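Local coordinates for KLLA0E03807p (Kluyveromyces lactis, PDB 3SQI), which probably binds centromeric DNA as the Ndc10 component of the yeast inner kinetochore, represented here by its DNA-binding domain, at residues His322-Pro327 with Leu340-Leu345; Asp63-Cys68 with Gly94-Leu99; Asn119-Ser124 with Asp396-Val401; Trp145-Asn150 with Lys266-Val271; Leu161-Cys166 with Leu177-Lys182. All blocks are in the same frame, centred on the assembly; numbering follows the deposited sequence.

Contact 1 (His322-Pro327 with Leu340-Leu345); sequences HVHLFP and LLNSVL
The phenyl ring of Phe-326 and the amide of Asn-342 are the two flat groups on which this contact turns. The ring presents its CD2-CE2 side to helix 332-355: CD2 lies 3.9 Å from Asn-342 CA, which sits at the ring edge near its plane, while the neighbouring CE2 is approached at a slant by Leu-341 CB and by Leu-345 CD2 (3.8 Å). Pro-327 CD also lies in the ring plane, at the edge. The amide of Asn-342 works differently, because both its ends read the backbone of the loop. ND2 donates to Val-323 O at 3.0 Å, with the acceptor close to the amide plane, and OD1 accepts from Leu-325 N at 3.2 Å, that N-H arriving from above the carbonyl plane. The two bonds bracket one residue of the loop and should keep the amide from turning about its last torsion. Asn-342 CG stands anti to the backbone N (chi1 -174°), which swings the group off the helix toward 322-327. Beside it, Leu-325 CD1 meets Leu-345 CD2, the two side chains crossing at about a right angle. ND2 also approaches the His-324 ring obliquely, at CD2, with ring and amide planes only 18° apart. Phe-338, one turn before Asn-342, also meets the Phe-326 ring, Leu-341 and Leu-345 continue onto helix 198-210, and Leu-340 rests on strands 165-169 and 174-179.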
# COMPACT_ATOMS: atom_id res chain seq x y z
N HIS A 322 -3.87 0.32 24.63
CA HIS A 322 -4.97 0.36 25.59
C HIS A 322 -5.82 1.63 25.54
O HIS A 322 -6.74 1.79 26.34
CB HIS A 322 -4.47 0.07 27.01
CG HIS A 322 -3.79 -1.25 27.14
ND1 HIS A 322 -2.63 -1.56 26.47
CD2 HIS A 322 -4.13 -2.36 27.84
CE1 HIS A 322 -2.27 -2.80 26.76
NE2 HIS A 322 -3.17 -3.31 27.59
N VAL A 323 -5.51 2.52 24.60
CA VAL A 323 -6.23 3.78 24.46
C VAL A 323 -7.11 3.80 23.21
O VAL A 323 -6.65 3.44 22.12
CB VAL A 323 -5.25 4.95 24.35
CG1 VAL A 323 -5.96 6.19 23.84
CG2 VAL A 323 -4.57 5.19 25.68
N HIS A 324 -8.36 4.22 23.35
CA HIS A 324 -9.23 4.24 22.18
C HIS A 324 -9.68 5.64 21.76
O HIS A 324 -10.52 6.26 22.40
CB HIS A 324 -10.43 3.32 22.43
CG HIS A 324 -10.03 1.94 22.82
ND1 HIS A 324 -9.55 1.63 24.07
CD2 HIS A 324 -10.01 0.78 22.10
CE1 HIS A 324 -9.27 0.33 24.12
NE2 HIS A 324 -9.54 -0.20 22.94
N LEU A 325 -9.10 6.10 20.66
CA LEU A 325 -9.51 7.35 20.03
C LEU A 325 -10.71 7.13 19.12
O LEU A 325 -11.58 7.99 19.00
CB LEU A 325 -8.34 7.96 19.26
CG LEU A 325 -7.10 8.19 20.14
CD1 LEU A 325 -6.00 8.89 19.37
CD2 LEU A 325 -7.45 8.97 21.40
N PHE A 326 -10.74 5.96 18.48
CA PHE A 326 -11.89 5.55 17.68
C PHE A 326 -12.91 4.77 18.51
O PHE A 326 -12.57 4.21 19.55
CB PHE A 326 -11.44 4.76 16.45
CG PHE A 326 -10.82 5.62 15.39
CD1 PHE A 326 -11.62 6.41 14.58
CD2 PHE A 326 -9.45 5.65 15.20
CE1 PHE A 326 -11.06 7.22 13.60
CE2 PHE A 326 -8.89 6.45 14.23
CZ PHE A 326 -9.70 7.24 13.43
N PRO A 327 -14.16 4.74 18.04
CA PRO A 327 -15.27 4.07 18.73
C PRO A 327 -15.01 2.58 18.90
O PRO A 327 -14.45 1.94 18.01
CB PRO A 327 -16.45 4.26 17.77
CG PRO A 327 -16.08 5.42 16.92
CD PRO A 327 -14.60 5.36 16.77
N LEU A 340 -7.65 -1.33 13.68
CA LEU A 340 -6.33 -1.24 13.07
C LEU A 340 -5.91 0.23 13.04
O LEU A 340 -4.82 0.60 13.50
CB LEU A 340 -6.35 -1.80 11.65
CG LEU A 340 -5.03 -1.59 10.91
CD1 LEU A 340 -3.96 -2.56 11.39
CD2 LEU A 340 -5.26 -1.74 9.43
N LEU A 341 -6.78 1.06 12.48
CA LEU A 341 -6.55 2.50 12.45
C LEU A 341 -6.22 3.02 13.85
O LEU A 341 -5.30 3.81 14.04
CB LEU A 341 -7.76 3.23 11.88
CG LEU A 341 -7.97 3.12 10.38
CD1 LEU A 341 -9.00 4.16 9.91
CD2 LEU A 341 -6.65 3.34 9.68
N ASN A 342 -6.97 2.56 14.84
CA ASN A 342 -6.72 2.99 16.20
C ASN A 342 -5.30 2.66 16.64
O ASN A 342 -4.60 3.51 17.17
CB ASN A 342 -7.72 2.38 17.18
CG ASN A 342 -7.55 2.93 18.57
OD1 ASN A 342 -7.47 4.14 18.75
ND2 ASN A 342 -7.46 2.05 19.56
N SER A 343 -4.87 1.42 16.43
CA SER A 343 -3.53 1.01 16.84
C SER A 343 -2.43 1.79 16.13
O SER A 343 -1.46 2.22 16.76
CB SER A 343 -3.34 -0.49 16.67
OG SER A 343 -4.04 -1.19 17.68
N VAL A 344 -2.55 2.00 14.82
CA VAL A 344 -1.52 2.78 14.14
C VAL A 344 -1.49 4.20 14.67
O VAL A 344 -0.42 4.73 15.03
CB VAL A 344 -1.71 2.82 12.61
CG1 VAL A 344 -0.48 3.42 11.96
CG2 VAL A 344 -1.95 1.42 12.08
N LEU A 345 -2.67 4.82 14.73
CA LEU A 345 -2.80 6.20 15.17
C LEU A 345 -2.16 6.37 16.53
O LEU A 345 -1.25 7.18 16.70
CB LEU A 345 -4.27 6.59 15.25
CG LEU A 345 -4.59 8.07 15.45
CD1 LEU A 345 -4.40 8.84 14.13
CD2 LEU A 345 -6.01 8.25 15.97

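Contact 2 (Asp63-Cys68 with Gly94-Leu99); sequences DPLPTC and GLVKLL
Val-96 reaches from helix 82-100 to Pro-64, Leu-65 and Cys-68, and one of its two methyls does nearly all the work. Its CB points at the opposing segment and there the chain divides. CG1 lies anti to the carbonyl carbon (chi1 -49°), and from that position it touches three residues: Pro-64 CB at 4.0 Å, Cys-68 SG at 4.2 Å and, a little farther off, Leu-65 CD2 at 4.4 Å. CG2 takes the other direction, between backbone N and carbonyl carbon. The contact thus joins two consecutive helices of the helical N-terminal part of the domain, 65-76 and 82-100, by apolar side chains, with no hydrogen bond passing between the segments. Pro-64 and Cys-68 can share a methyl because they stand one turn apart, Cys-68 N donating to Pro-64 O at 3.0 Å. The thiol sulfur is turned anti to its own carbonyl carbon (chi1 -62°), which sets SG beside the backbone N, and from there it meets Val-96 CG1. Leu-99, about one turn after Val-96 on the same helical face, brings CD1 to within 4.2 Å of Pro-64 CG, and the proline ring is therefore touched at CB and CG by different residues. Ile-54 of helix 47-56 packs against Pro-64, Cys-68 and Leu-95, while Leu-95 and Leu-98 also meet helix 304-310.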
# COMPACT_ATOMS: atom_id res chain seq x y z
N ASP A 63 17.98 -13.84 -12.06
CA ASP A 63 17.87 -13.97 -13.51
C ASP A 63 16.69 -14.85 -13.92
O ASP A 63 16.88 -15.98 -14.40
CB ASP A 63 19.17 -14.52 -14.11
CG ASP A 63 19.14 -14.57 -15.63
OD1 ASP A 63 18.22 -13.96 -16.22
OD2 ASP A 63 20.05 -15.19 -16.23
N PRO A 64 15.47 -14.33 -13.74
CA PRO A 64 14.19 -15.02 -13.95
C PRO A 64 13.84 -15.28 -15.41
O PRO A 64 13.04 -16.17 -15.69
CB PRO A 64 13.16 -14.06 -13.35
CG PRO A 64 13.95 -12.96 -12.68
CD PRO A 64 15.26 -12.92 -13.40
N LEU A 65 14.40 -14.50 -16.33
CA LEU A 65 13.90 -14.49 -17.70
C LEU A 65 13.95 -15.82 -18.46
O LEU A 65 12.93 -16.25 -19.01
CB LEU A 65 14.53 -13.33 -18.50
CG LEU A 65 13.85 -12.02 -18.07
CD1 LEU A 65 14.60 -10.77 -18.53
CD2 LEU A 65 12.40 -12.01 -18.55
N PRO A 66 15.12 -16.49 -18.47
CA PRO A 66 15.19 -17.74 -19.24
C PRO A 66 14.16 -18.71 -18.69
O PRO A 66 13.54 -19.47 -19.44
CB PRO A 66 16.61 -18.25 -18.96
CG PRO A 66 17.36 -17.07 -18.44
CD PRO A 66 16.34 -16.25 -17.70
N THR A 67 13.99 -18.68 -17.37
CA THR A 67 12.99 -19.50 -16.71
C THR A 67 11.58 -19.19 -17.22
O THR A 67 10.84 -20.09 -17.61
CB THR A 67 12.99 -19.27 -15.19
OG1 THR A 67 14.31 -19.51 -14.67
CG2 THR A 67 12.00 -20.21 -14.51
N CYS A 68 11.21 -17.92 -17.22
CA CYS A 68 9.89 -17.52 -17.68
C CYS A 68 9.63 -17.96 -19.11
O CYS A 68 8.57 -18.51 -19.42
CB CYS A 68 9.70 -16.01 -17.54
SG CYS A 68 9.82 -15.42 -15.83
N GLY A 94 5.23 -9.22 -14.96
CA GLY A 94 4.96 -8.40 -13.79
C GLY A 94 5.88 -8.74 -12.63
O GLY A 94 6.45 -7.85 -11.98
N LEU A 95 6.02 -10.03 -12.36
CA LEU A 95 6.89 -10.50 -11.29
C LEU A 95 8.33 -10.02 -11.48
O LEU A 95 8.99 -9.60 -10.53
CB LEU A 95 6.85 -12.02 -11.21
CG LEU A 95 8.00 -12.61 -10.39
CD1 LEU A 95 7.77 -12.35 -8.92
CD2 LEU A 95 8.16 -14.10 -10.66
N VAL A 96 8.83 -10.08 -12.71
CA VAL A 96 10.21 -9.65 -12.93
C VAL A 96 10.31 -8.14 -12.69
O VAL A 96 11.22 -7.68 -11.99
CB VAL A 96 10.74 -10.02 -14.34
CG1 VAL A 96 10.45 -11.48 -14.65
CG2 VAL A 96 10.15 -9.12 -15.42
N LYS A 97 9.36 -7.38 -13.22
CA LYS A 97 9.42 -5.93 -13.01
C LYS A 97 9.51 -5.67 -11.52
O LYS A 97 10.30 -4.84 -11.06
CB LYS A 97 8.19 -5.24 -13.58
CG LYS A 97 8.21 -3.73 -13.42
CD LYS A 97 9.00 -3.06 -14.54
CE LYS A 97 8.33 -3.22 -15.91
NZ LYS A 97 9.27 -3.06 -17.07
N LEU A 98 8.72 -6.44 -10.77
CA LEU A 98 8.67 -6.33 -9.32
C LEU A 98 10.02 -6.62 -8.66
O LEU A 98 10.49 -5.83 -7.84
CB LEU A 98 7.59 -7.28 -8.79
CG LEU A 98 7.31 -7.36 -7.29
CD1 LEU A 98 7.58 -6.03 -6.62
CD2 LEU A 98 5.87 -7.80 -7.04
N LEU A 99 10.63 -7.75 -9.02
CA LEU A 99 11.89 -8.16 -8.41
C LEU A 99 13.04 -7.21 -8.74
O LEU A 99 13.87 -6.90 -7.88
CB LEU A 99 12.26 -9.57 -8.85
CG LEU A 99 11.29 -10.71 -8.53
CD1 LEU A 99 11.68 -11.98 -9.25
CD2 LEU A 99 11.26 -10.97 -7.05

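Contact 3 (Asn119-Ser124 with Asp396-Val401); sequences NPSTDS and DKTGTV
An Asx turn at Asn-119, just where helix 107-118 ends, supplies one side of this loop-to-loop contact, and the side chain that makes the turn also meets segment 396-401. Asn-119 OD1 accepts from Ser-121 N at 3.1 Å, the donor standing well above the carbonyl plane, and the same oxygen lies against Thr-398 CG2. The methyl of Thr-398 is also 3.7 Å from Ser-121 OG. The polar centre is the carboxylate of Asp-396, whose OD2 has its strongest partner in the hydroxyl of Tyr-258. The same oxygen collects donors from Asp-123 and Ser-124, farther along the loop: Ser-124 OG at 3.2 Å, on the syn side, together with weak bonds from Asp-123 N at 3.0 Å and Ser-124 N at 3.3 Å. The other oxygen, OD1, faces Asp-123 OD2, acceptor against acceptor and without a hydrogen bond, the carboxylate planes nearly perpendicular. An alanine in place of Asp-396 is likely to leave the amides of Asp-123 and Ser-124 and the Ser-124 hydroxyl without this shared acceptor and Tyr-258 without its mate, and the two loops less firmly joined. Tyr-258 brings helix 245-259 against the site, touching Thr-122 and Ser-124, while Lys-136 of helix 133-149 binds Asn-119 O and Thr-122 OG1, so that the loop 119-124 is held from both of these helices.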
# COMPACT_ATOMS: atom_id res chain seq x y z
N ASN A 119 3.16 18.94 7.72
CA ASN A 119 3.48 20.19 8.40
C ASN A 119 2.29 21.14 8.45
O ASN A 119 1.83 21.63 7.41
CB ASN A 119 4.68 20.86 7.73
CG ASN A 119 5.04 22.20 8.34
OD1 ASN A 119 4.60 22.55 9.44
ND2 ASN A 119 5.87 22.96 7.63
N PRO A 120 1.81 21.43 9.67
CA PRO A 120 0.58 22.18 9.89
C PRO A 120 0.72 23.64 9.49
O PRO A 120 -0.28 24.26 9.11
CB PRO A 120 0.36 22.05 11.39
CG PRO A 120 1.72 21.86 11.94
CD PRO A 120 2.43 21.02 10.94
N SER A 121 1.93 24.18 9.57
CA SER A 121 2.13 25.56 9.15
C SER A 121 2.95 25.65 7.87
O SER A 121 4.17 25.47 7.88
CB SER A 121 2.76 26.39 10.27
OG SER A 121 3.81 25.68 10.91
N THR A 122 2.27 25.96 6.77
CA THR A 122 2.94 26.17 5.50
C THR A 122 2.72 27.63 5.13
O THR A 122 1.63 28.02 4.70
CB THR A 122 2.33 25.27 4.41
OG1 THR A 122 0.90 25.40 4.44
CG2 THR A 122 2.73 23.79 4.63
N ASP A 123 3.78 28.42 5.27
CA ASP A 123 3.70 29.86 5.05
C ASP A 123 3.82 30.22 3.58
O ASP A 123 3.09 31.06 3.06
CB ASP A 123 4.78 30.56 5.86
CG ASP A 123 4.99 29.93 7.22
OD1 ASP A 123 4.24 30.26 8.16
OD2 ASP A 123 5.91 29.09 7.35
N SER A 124 4.76 29.56 2.90
CA SER A 124 5.05 29.83 1.51
C SER A 124 3.86 29.50 0.62
O SER A 124 3.86 29.81 -0.57
CB SER A 124 6.27 29.03 1.06
OG SER A 124 7.28 29.04 2.07
N ASP A 396 9.42 24.89 5.03
CA ASP A 396 9.10 25.79 6.13
C ASP A 396 9.51 25.15 7.45
O ASP A 396 8.87 24.20 7.91
CB ASP A 396 7.61 26.12 6.15
CG ASP A 396 7.24 27.22 5.17
OD1 ASP A 396 7.89 28.29 5.19
OD2 ASP A 396 6.30 27.01 4.38
N LYS A 397 10.54 25.69 8.07
CA LYS A 397 10.97 25.21 9.38
C LYS A 397 9.97 25.74 10.39
O LYS A 397 9.57 26.90 10.32
CB LYS A 397 12.37 25.71 9.71
CG LYS A 397 12.44 27.18 10.07
CD LYS A 397 13.77 27.82 9.68
CE LYS A 397 14.89 27.54 10.67
NZ LYS A 397 16.07 28.40 10.40
N THR A 398 9.56 24.89 11.31
CA THR A 398 8.55 25.27 12.29
C THR A 398 9.17 26.01 13.48
O THR A 398 10.35 26.38 13.45
CB THR A 398 7.74 24.05 12.77
OG1 THR A 398 8.62 22.95 13.07
CG2 THR A 398 6.75 23.61 11.70
N GLY A 399 8.36 26.24 14.51
CA GLY A 399 8.85 26.85 15.74
C GLY A 399 9.88 25.96 16.41
O GLY A 399 10.75 26.43 17.13
N THR A 400 9.77 24.65 16.16
CA THR A 400 10.72 23.68 16.68
C THR A 400 11.70 23.27 15.60
O THR A 400 11.34 22.56 14.65
CB THR A 400 10.02 22.42 17.22
OG1 THR A 400 9.06 21.95 16.27
CG2 THR A 400 9.33 22.72 18.55
N VAL A 401 12.95 23.71 15.74
CA VAL A 401 13.99 23.41 14.77
C VAL A 401 15.01 22.43 15.33
O VAL A 401 15.70 22.73 16.31
CB VAL A 401 14.72 24.70 14.31
CG1 VAL A 401 15.97 24.35 13.53
CG2 VAL A 401 13.79 25.58 13.48

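Contact 4 (Trp145-Asn150 with Lys266-Val271); sequences WKFNTN and KHWFQV
This is a mixed contact, polar at its centre and aromatic at its flank, between the C-terminal ends of two helices, 133-149 and 265-269, in the region matching the CBF3 subunit domain 2 family and close to the bound DNA, the nearest atoms about 4 Å away. Its main device is a lysine that reaches across to the last turn of a neighbouring helix: Lys-146 NZ donates to His-267 O at 2.7 Å, arriving nearly along the C=O axis (168°). A positive group is apt here, since the carbonyl end of a helix probably carries partial negative charge. Lys-146 gets there by bending twice, at chi2 (72°) and at chi4 (65°), and on the way CG rests 3.8 Å from Trp-268 CE3. The ammonium is gripped from its own segment too, by Asn-150 OD1 at 3.1 Å. Asn-150, the first residue to leave helix 133-149 and the bearer of a positive phi, probably helps to position the lysine, and its OD1 also takes a weak bond from Asn-272 N. Its ND2 meets Val-271 CG1, the two side chains crossing at about a right angle. The aromatic flank has Phe-147 and Trp-268 side by side and pointing the same way, with Phe-147 CD1 set at the indole edge, 4.0 Å from CZ3. Tyr-252 and Phe-256 of helix 245-259 and Phe-143 meet the same indole. Lys-266 and Gln-270 each pack on a phosphate of the bound DNA. One face of the indole carries His-267 CB, 3.5 Å above the plane and displaced toward the rim.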
# COMPACT_ATOMS: atom_id res chain seq x y z
N TRP A 145 -1.26 6.57 -1.27
CA TRP A 145 -2.03 5.42 -1.67
C TRP A 145 -1.63 4.97 -3.07
O TRP A 145 -1.28 3.82 -3.27
CB TRP A 145 -3.51 5.78 -1.64
CG TRP A 145 -4.43 4.66 -1.93
CD1 TRP A 145 -4.13 3.33 -1.93
CD2 TRP A 145 -5.83 4.76 -2.25
NE1 TRP A 145 -5.25 2.59 -2.24
CE2 TRP A 145 -6.31 3.45 -2.44
CE3 TRP A 145 -6.71 5.83 -2.40
CZ2 TRP A 145 -7.64 3.18 -2.77
CZ3 TRP A 145 -8.03 5.57 -2.73
CH2 TRP A 145 -8.48 4.25 -2.91
N LYS A 146 -1.68 5.89 -4.04
CA LYS A 146 -1.22 5.57 -5.40
C LYS A 146 0.20 5.03 -5.33
O LYS A 146 0.50 3.94 -5.79
CB LYS A 146 -1.25 6.80 -6.29
CG LYS A 146 -0.61 6.60 -7.64
CD LYS A 146 -1.46 5.71 -8.52
CE LYS A 146 -1.13 5.90 -10.02
NZ LYS A 146 0.26 5.47 -10.39
N PHE A 147 1.08 5.82 -4.73
CA PHE A 147 2.47 5.45 -4.56
C PHE A 147 2.66 4.02 -4.05
O PHE A 147 3.51 3.30 -4.55
CB PHE A 147 3.13 6.43 -3.60
CG PHE A 147 4.61 6.46 -3.68
CD1 PHE A 147 5.26 7.56 -4.22
CD2 PHE A 147 5.37 5.40 -3.20
CE1 PHE A 147 6.64 7.60 -4.29
CE2 PHE A 147 6.76 5.44 -3.27
CZ PHE A 147 7.39 6.54 -3.82
N ASN A 148 1.89 3.61 -3.04
CA ASN A 148 2.05 2.26 -2.48
C ASN A 148 1.37 1.14 -3.28
O ASN A 148 1.93 0.06 -3.45
CB ASN A 148 1.60 2.20 -1.02
CG ASN A 148 2.74 2.49 -0.06
OD1 ASN A 148 3.51 3.43 -0.25
ND2 ASN A 148 2.86 1.67 0.98
N THR A 149 0.16 1.40 -3.75
CA THR A 149 -0.62 0.41 -4.48
C THR A 149 -0.52 0.49 -6.02
O THR A 149 -0.93 -0.43 -6.72
CB THR A 149 -2.10 0.55 -4.12
OG1 THR A 149 -2.83 -0.57 -4.62
CG2 THR A 149 -2.68 1.84 -4.74
N ASN A 150 0.04 1.59 -6.53
CA ASN A 150 0.02 1.87 -7.97
C ASN A 150 -1.31 1.59 -8.69
O ASN A 150 -1.38 0.73 -9.57
CB ASN A 150 1.18 1.17 -8.68
CG ASN A 150 1.22 1.46 -10.16
OD1 ASN A 150 1.47 2.60 -10.57
ND2 ASN A 150 0.96 0.45 -10.97
N LYS A 266 -0.08 11.97 -15.57
CA LYS A 266 -0.23 10.57 -15.96
C LYS A 266 0.32 9.61 -14.92
O LYS A 266 -0.16 8.47 -14.80
CB LYS A 266 0.48 10.33 -17.30
CG LYS A 266 0.70 8.86 -17.62
CD LYS A 266 0.30 8.53 -19.05
CE LYS A 266 0.18 7.03 -19.26
NZ LYS A 266 -0.33 6.72 -20.62
N HIS A 267 1.33 10.05 -14.19
CA HIS A 267 1.93 9.24 -13.16
C HIS A 267 0.94 8.91 -12.05
O HIS A 267 0.87 7.76 -11.59
CB HIS A 267 3.15 9.94 -12.56
CG HIS A 267 4.36 9.90 -13.44
ND1 HIS A 267 4.30 9.50 -14.76
CD2 HIS A 267 5.65 10.19 -13.19
CE1 HIS A 267 5.52 9.56 -15.28
NE2 HIS A 267 6.35 9.98 -14.35
N TRP A 268 0.21 9.92 -11.58
CA TRP A 268 -0.68 9.71 -10.46
C TRP A 268 -2.14 9.45 -10.80
O TRP A 268 -2.90 8.97 -9.97
CB TRP A 268 -0.54 10.90 -9.51
CG TRP A 268 0.90 11.23 -9.42
CD1 TRP A 268 1.57 12.18 -10.15
CD2 TRP A 268 1.88 10.56 -8.64
NE1 TRP A 268 2.91 12.16 -9.82
CE2 TRP A 268 3.12 11.17 -8.90
CE3 TRP A 268 1.83 9.50 -7.72
CZ2 TRP A 268 4.30 10.76 -8.28
CZ3 TRP A 268 3.00 9.10 -7.10
CH2 TRP A 268 4.22 9.73 -7.38
N PHE A 269 -2.53 9.75 -12.03
CA PHE A 269 -3.93 9.54 -12.39
C PHE A 269 -4.21 8.29 -13.20
O PHE A 269 -5.36 7.94 -13.45
CB PHE A 269 -4.50 10.79 -13.05
CG PHE A 269 -4.70 11.92 -12.09
CD1 PHE A 269 -5.97 12.34 -11.75
CD2 PHE A 269 -3.61 12.51 -11.47
CE1 PHE A 269 -6.16 13.37 -10.85
CE2 PHE A 269 -3.79 13.53 -10.56
CZ PHE A 269 -5.06 13.96 -10.25
N GLN A 270 -3.14 7.62 -13.58
CA GLN A 270 -3.22 6.43 -14.41
C GLN A 270 -2.18 5.45 -13.89
O GLN A 270 -1.33 5.80 -13.08
CB GLN A 270 -2.95 6.77 -15.88
CG GLN A 270 -3.96 7.74 -16.47
CD GLN A 270 -3.31 9.01 -17.00
OE1 GLN A 270 -2.21 8.97 -17.54
NE2 GLN A 270 -3.99 10.14 -16.85
N VAL A 271 -2.27 4.21 -14.34
CA VAL A 271 -1.28 3.23 -13.92
C VAL A 271 0.07 3.61 -14.53
O VAL A 271 0.15 4.05 -15.68
CB VAL A 271 -1.67 1.84 -14.37
CG1 VAL A 271 -0.89 0.80 -13.57
CG2 VAL A 271 -3.18 1.65 -14.23

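Contact 5 (Leu161-Cys166 with Leu177-Lys182); sequences LKDLQC and LAHSSK
Gln-165 and Ala-178 exchange two backbone hydrogen bonds: Gln-165 N donates to Ala-178 O and Ala-178 N to Gln-165 O, each at 2.9 Å. They make this an antiparallel hydrogen-bonded pair, followed by the non-hydrogen-bonded pair of Cys-166 with Leu-177. The apolar contact comes from Leu-164, just before the strand, whose CD1 meets Leu-177 CB at 4.1 Å; its CD2 makes a van der Waals contact with the imidazole of His-179, approaching obliquely to 3.7 Å from CD2 of that ring. The two strands, 165-169 and 174-179, form a beta hairpin, which strand 185-187 extends into a three-stranded antiparallel sheet. Cys-166 and Leu-177 share the face that packs on Leu-340 of helix 332-355; Gln-165 and Ala-178 occupy the other. Charged and polar groups gather at the open end of the hairpin. His-179 NE2 makes a weak but straight bond to Asp-163 OD2 (3.3 Å, 176°), carboxylate and imidazole lying nearly coplanar, with Asp-163 CB at the ring edge. The ring's other nitrogen, ND1, is hydrogen-bonded to Pro-183 O. With a leucine in place of His-179, Asp-163 and the Pro-183 carbonyl would probably both be left without this polar partner. Gln-165 runs out extended, its NE2 3.5 Å from Ser-180 OG, and both side chains touch Ile-300.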
# COMPACT_ATOMS: atom_id res chain seq x y z
N LEU A 161 -15.23 1.75 1.00
CA LEU A 161 -14.51 1.24 2.17
C LEU A 161 -15.22 0.11 2.93
O LEU A 161 -14.57 -0.64 3.68
CB LEU A 161 -14.03 2.36 3.12
CG LEU A 161 -14.70 2.79 4.44
CD1 LEU A 161 -14.98 1.64 5.35
CD2 LEU A 161 -13.83 3.80 5.17
N LYS A 162 -16.53 -0.03 2.76
CA LYS A 162 -17.19 -1.22 3.29
C LYS A 162 -16.66 -2.49 2.60
O LYS A 162 -16.74 -3.58 3.16
CB LYS A 162 -18.70 -1.10 3.16
CG LYS A 162 -19.32 -0.14 4.17
CD LYS A 162 -20.84 -0.14 4.14
CE LYS A 162 -21.39 0.96 3.22
NZ LYS A 162 -22.89 1.02 3.25
N ASP A 163 -16.09 -2.32 1.41
CA ASP A 163 -15.41 -3.40 0.69
C ASP A 163 -14.13 -3.81 1.39
O ASP A 163 -13.73 -4.97 1.35
CB ASP A 163 -15.04 -2.96 -0.73
CG ASP A 163 -16.23 -2.92 -1.65
OD1 ASP A 163 -17.37 -3.10 -1.17
OD2 ASP A 163 -16.02 -2.70 -2.87
N LEU A 164 -13.47 -2.84 2.02
CA LEU A 164 -12.17 -3.10 2.64
C LEU A 164 -12.23 -4.20 3.69
O LEU A 164 -13.26 -4.39 4.36
CB LEU A 164 -11.58 -1.83 3.24
CG LEU A 164 -10.89 -0.90 2.24
CD1 LEU A 164 -9.69 -0.23 2.91
CD2 LEU A 164 -10.44 -1.68 1.01
N GLN A 165 -11.13 -4.93 3.84
CA GLN A 165 -11.08 -6.06 4.76
C GLN A 165 -9.83 -5.96 5.62
O GLN A 165 -8.71 -6.01 5.09
CB GLN A 165 -11.08 -7.39 3.99
CG GLN A 165 -12.27 -7.59 3.06
CD GLN A 165 -12.14 -8.82 2.15
OE1 GLN A 165 -11.07 -9.42 2.04
NE2 GLN A 165 -13.23 -9.17 1.49
N CYS A 166 -10.00 -5.82 6.93
CA CYS A 166 -8.85 -5.79 7.79
C CYS A 166 -8.19 -7.16 7.86
O CYS A 166 -8.86 -8.18 8.00
CB CYS A 166 -9.23 -5.33 9.19
SG CYS A 166 -7.80 -4.85 10.17
N LEU A 177 -4.71 -3.48 5.38
CA LEU A 177 -6.03 -3.28 4.79
C LEU A 177 -6.06 -3.83 3.37
O LEU A 177 -5.28 -3.41 2.53
CB LEU A 177 -6.38 -1.79 4.81
CG LEU A 177 -6.33 -1.20 6.23
CD1 LEU A 177 -5.59 0.14 6.27
CD2 LEU A 177 -7.72 -1.08 6.83
N ALA A 178 -6.96 -4.77 3.11
CA ALA A 178 -6.97 -5.48 1.84
C ALA A 178 -8.22 -5.23 1.02
O ALA A 178 -9.29 -4.99 1.58
CB ALA A 178 -6.79 -6.97 2.07
N HIS A 179 -8.08 -5.31 -0.30
CA HIS A 179 -9.24 -5.24 -1.18
C HIS A 179 -9.10 -6.34 -2.22
O HIS A 179 -8.15 -6.35 -3.00
CB HIS A 179 -9.32 -3.87 -1.85
CG HIS A 179 -10.63 -3.59 -2.49
ND1 HIS A 179 -10.77 -3.38 -3.85
CD2 HIS A 179 -11.87 -3.46 -1.96
CE1 HIS A 179 -12.04 -3.14 -4.13
NE2 HIS A 179 -12.73 -3.18 -3.00
N SER A 180 -10.04 -7.27 -2.21
CA SER A 180 -10.04 -8.39 -3.15
C SER A 180 -10.97 -8.11 -4.32
O SER A 180 -11.10 -8.92 -5.24
CB SER A 180 -10.44 -9.68 -2.43
OG SER A 180 -11.56 -9.46 -1.58
N SER A 181 -11.63 -6.96 -4.28
CA SER A 181 -12.58 -6.55 -5.31
C SER A 181 -11.87 -5.90 -6.50
O SER A 181 -10.65 -6.03 -6.64
CB SER A 181 -13.68 -5.66 -4.73
OG SER A 181 -14.39 -6.34 -3.71
N LYS A 182 -12.62 -5.21 -7.35
CA LYS A 182 -12.16 -4.87 -8.70
C LYS A 182 -10.71 -4.38 -8.76
O LYS A 182 -9.89 -5.00 -9.44
CB LYS A 182 -13.09 -3.82 -9.32
CG LYS A 182 -14.52 -3.86 -8.81
CD LYS A 182 -15.36 -2.77 -9.45
CE LYS A 182 -16.84 -3.06 -9.30
NZ LYS A 182 -17.19 -4.39 -9.88

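All five contacts are partly buried. Contacts 4 and 5 lie nearest the chain's centre, contacts 1 and 2 farther out on opposite sides of it, and contact 3 farthest, with exposed residues such as Asp-123 and Ser-124. Contacts 1 and 5 share an element: Leu-340 of helix 332-355 packs on Leu-177 and Cys-166, so the helix that grips a loop in contact 1 also covers the hairpin. Contact 2 is wholly apolar. Contact 3 closes the longest loop, within which contacts 1, 4 and 5 are nested. Contacts 1 and 4 each send a side chain to backbone polar groups, an amide to a carbonyl and an N-H in one, an ammonium to a carbonyl in the other, and contact 4 alone reaches the DNA.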